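Local coordinates for flavin-containing monooxygenase (PDB 6WPU), which probably uses bound FAD to oxygenate the sulfur of S-allyl-L-cysteine in garlic, at residues P186-I191 against I290-G295. Residues are numbered along the deposited sequence; the frame is centred on the assembly and turned at random. Where two conformers were deposited one is given.
Sequences PRFAEI and IMHCTG
Three hydrogen bonds tie Arg-187 and Ala-189 to Thr-294, Gly-295 and His-292, and two of them use a side chain. The hydroxyl OG1 of Thr-294 donates to Arg-187 O at 2.8 Å; with chi1 at 38°, OG1 sits between the backbone N and the carbonyl carbon, aimed at the 186-191 segment. Next to it, Arg-187 N bonds to Gly-295 O at 2.9 Å. In the third bond Ala-189 N points at His-292 ND1, 3.1 Å away and in the imidazole plane, with an N-H...N angle of 160°. ND1 therefore accepts and should carry no proton, while NE2, the other ring nitrogen, is hydrogen-bonded to Gln-201 OE1, so both are engaged and the rotation of the imidazole is fixed.

Phe-188 meets this ring in a T-shaped stack: its CD1 edge lies over one imidazole face, the planes are 81° apart and the centroids 5.6 Å. Ile-191 CD1 reaches obliquely to His-292 CE1 at 3.4 Å and also touches Ile-290 CG2, while the methyls Ala-189 CB and Thr-294 CG2 pack at 3.7 Å. With an alanine at His-292, the Ala-189 amide and Gln-201 would probably lose their shared partner and the Phe-188 edge the face it rests on. The backbone of Gly-295 is one that a beta carbon would bring into collision with Thr-294 O.

The contact thus pins the loop between strands 185-186 and 200-203 over the C-terminal end of strand 289-292 and the loop that follows it, about 8 Å from the bound FAD at Gly-295. Strand 289-292 runs parallel to and between strands 200-203 and 217-221 in a mixed sheet that, with helix 225-234, is consistent with the second dinucleotide-binding domain of flavin-containing monooxygenases. His-203 stacks edge-to-face with Phe-188, and Ile-221 packs against Ala-189, Ile-191 and Ile-290.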
ATOM      1  N   PRO A 186      -0.291   3.665 -11.680  1.00 35.33           N
ATOM      2  CA  PRO A 186       0.835   4.575 -11.413  1.00 30.90           C
ATOM      3  C   PRO A 186       0.477   6.047 -11.495  1.00 33.33           C
ATOM      4  O   PRO A 186      -0.429   6.462 -12.222  1.00 36.46           O
ATOM      5  CB  PRO A 186       1.832   4.227 -12.529  1.00 32.12           C
ATOM      6  CG  PRO A 186       0.955   3.869 -13.661  1.00 36.49           C
ATOM      7  CD  PRO A 186      -0.172   3.042 -13.006  1.00 33.16           C
ATOM      8  N   ARG A 187       1.239   6.849 -10.755  1.00 35.79           N
ATOM      9  CA  ARG A 187       1.324   8.273 -11.020  1.00 39.91           C
ATOM     10  C   ARG A 187       2.762   8.606 -11.408  1.00 36.54           C
ATOM     11  O   ARG A 187       3.694   7.841 -11.136  1.00 31.81           O
ATOM     12  CB  ARG A 187       0.855   9.111  -9.825  1.00 44.25           C
ATOM     13  CG  ARG A 187       1.849   9.312  -8.738  1.00 49.70           C
ATOM     14  CD  ARG A 187       1.241  10.061  -7.543  1.00 54.67           C
ATOM     15  NE  ARG A 187       0.601  11.338  -7.875  1.00 61.26           N
ATOM     16  CZ  ARG A 187       1.184  12.536  -7.764  1.00 68.80           C
ATOM     17  NH1 ARG A 187       2.444  12.630  -7.350  1.00 68.65           N
ATOM     18  NH2 ARG A 187       0.507  13.644  -8.074  1.00 61.13           N
ATOM     19  N   PHE A 188       2.940   9.768 -12.027  1.00 40.67           N
ATOM     20  CA  PHE A 188       4.166  10.054 -12.767  1.00 43.51           C
ATOM     21  C   PHE A 188       4.766  11.394 -12.387  1.00 42.20           C
ATOM     22  O   PHE A 188       4.096  12.272 -11.847  1.00 47.94           O
ATOM     23  CB  PHE A 188       3.901  10.044 -14.266  1.00 36.04           C
ATOM     24  CG  PHE A 188       3.407   8.740 -14.749  1.00 40.26           C
ATOM     25  CD1 PHE A 188       4.303   7.737 -15.080  1.00 36.89           C
ATOM     26  CD2 PHE A 188       2.047   8.488 -14.825  1.00 41.55           C
ATOM     27  CE1 PHE A 188       3.845   6.519 -15.505  1.00 39.81           C
ATOM     28  CE2 PHE A 188       1.586   7.270 -15.252  1.00 38.82           C
ATOM     29  CZ  PHE A 188       2.485   6.283 -15.585  1.00 40.62           C
ATOM     30  N   ALA A 189       6.049  11.542 -12.701  1.00 44.63           N
ATOM     31  CA  ALA A 189       6.738  12.810 -12.551  1.00 42.03           C
ATOM     32  C   ALA A 189       6.544  13.650 -13.810  1.00 45.24           C
ATOM     33  O   ALA A 189       6.278  13.125 -14.893  1.00 45.25           O
ATOM     34  CB  ALA A 189       8.228  12.577 -12.295  1.00 44.30           C
ATOM     35  N   GLU A 190       6.643  14.966 -13.652  1.00 46.20           N
ATOM     36  CA  GLU A 190       6.626  15.893 -14.775  1.00 49.26           C
ATOM     37  C   GLU A 190       8.072  16.249 -15.081  1.00 44.58           C
ATOM     38  O   GLU A 190       8.719  16.939 -14.291  1.00 51.59           O
ATOM     39  CB  GLU A 190       5.807  17.139 -14.450  1.00 58.80           C
ATOM     40  CG  GLU A 190       4.313  16.920 -14.580  1.00 77.53           C
ATOM     41  CD  GLU A 190       3.884  16.732 -16.026  1.00 87.42           C
ATOM     42  OE1 GLU A 190       4.253  17.585 -16.867  1.00 90.59           O
ATOM     43  OE2 GLU A 190       3.189  15.729 -16.320  1.00 87.69           O
ATOM     44  N   ILE A 191       8.578  15.769 -16.208  1.00 44.26           N
ATOM     45  CA  ILE A 191       9.987  15.905 -16.571  1.00 44.78           C
ATOM     46  C   ILE A 191      10.103  16.947 -17.678  1.00 46.91           C
ATOM     47  O   ILE A 191       9.567  16.737 -18.777  1.00 43.99           O
ATOM     48  CB  ILE A 191      10.595  14.568 -17.022  1.00 45.04           C
ATOM     49  CG1 ILE A 191      10.259  13.443 -16.045  1.00 42.89           C
ATOM     50  CG2 ILE A 191      12.107  14.699 -17.152  1.00 44.40           C
ATOM     51  CD1 ILE A 191      10.512  12.033 -16.634  1.00 39.25           C
ATOM     52  N   ILE A 290      15.143   6.244 -17.917  1.00 31.71           N
ATOM     53  CA  ILE A 290      14.549   7.045 -16.849  1.00 33.08           C
ATOM     54  C   ILE A 290      13.422   6.228 -16.245  1.00 33.74           C
ATOM     55  O   ILE A 290      12.514   5.791 -16.961  1.00 36.38           O
ATOM     56  CB  ILE A 290      14.024   8.395 -17.356  1.00 34.95           C
ATOM     57  CG1 ILE A 290      15.170   9.255 -17.901  1.00 31.97           C
ATOM     58  CG2 ILE A 290      13.298   9.120 -16.233  1.00 33.42           C
ATOM     59  CD1 ILE A 290      14.708  10.533 -18.533  1.00 35.54           C
ATOM     60  N   MET A 291      13.478   6.006 -14.934  1.00 35.43           N
ATOM     61  CA  MET A 291      12.444   5.250 -14.232  1.00 32.57           C
ATOM     62  C   MET A 291      11.716   6.189 -13.273  1.00 36.06           C
ATOM     63  O   MET A 291      12.355   6.840 -12.440  1.00 37.45           O
ATOM     64  CB  MET A 291      13.040   4.062 -13.476  1.00 27.21           C
ATOM     65  CG  MET A 291      11.971   3.279 -12.671  1.00 32.68           C
ATOM     66  SD  MET A 291      12.636   1.984 -11.595  1.00 36.73           S
ATOM     67  CE  MET A 291      13.807   1.143 -12.671  1.00 32.05           C
ATOM     68  N   HIS A 292      10.391   6.280 -13.406  1.00 37.02           N
ATOM     69  CA  HIS A 292       9.581   7.019 -12.430  1.00 39.13           C
ATOM     70  C   HIS A 292       9.321   6.118 -11.226  1.00 37.41           C
ATOM     71  O   HIS A 292       8.627   5.106 -11.350  1.00 37.18           O
ATOM     72  CB  HIS A 292       8.238   7.461 -13.010  1.00 32.58           C
ATOM     73  CG  HIS A 292       8.327   8.265 -14.268  1.00 44.77           C
ATOM     74  ND1 HIS A 292       7.751   9.511 -14.390  1.00 46.29           N
ATOM     75  CD2 HIS A 292       8.886   7.988 -15.471  1.00 45.69           C
ATOM     76  CE1 HIS A 292       7.971   9.975 -15.608  1.00 49.79           C
ATOM     77  NE2 HIS A 292       8.655   9.069 -16.285  1.00 47.17           N
ATOM     78  N   CYS A 293       9.891   6.455 -10.072  1.00 37.61           N
ATOM     79  CA  CYS A 293       9.490   5.798  -8.819  0.62 37.66           C
ATOM     80  C   CYS A 293       8.619   6.757  -8.012  1.00 34.36           C
ATOM     81  O   CYS A 293       8.891   7.095  -6.870  1.00 34.85           O
ATOM     82  CB  CYS A 293      10.717   5.334  -8.024  0.62 40.71           C
ATOM     83  SG  CYS A 293      10.389   4.002  -6.765  0.62 48.63           S
ATOM     84  N   THR A 294       7.548   7.203  -8.665  1.00 33.93           N
ATOM     85  CA  THR A 294       6.706   8.286  -8.180  1.00 36.64           C
ATOM     86  C   THR A 294       5.384   7.797  -7.588  1.00 40.97           C
ATOM     87  O   THR A 294       4.496   8.613  -7.334  1.00 43.05           O
ATOM     88  CB  THR A 294       6.451   9.261  -9.330  1.00 36.86           C
ATOM     89  OG1 THR A 294       6.297   8.507 -10.545  1.00 32.98           O
ATOM     90  CG2 THR A 294       7.637  10.222  -9.498  1.00 40.78           C
ATOM     91  N   GLY A 295       5.230   6.500  -7.372  1.00 35.09           N
ATOM     92  CA  GLY A 295       4.081   5.993  -6.640  1.00 36.88           C
ATOM     93  C   GLY A 295       2.848   5.766  -7.499  1.00 42.03           C
ATOM     94  O   GLY A 295       2.905   5.585  -8.724  1.00 34.44           O
TER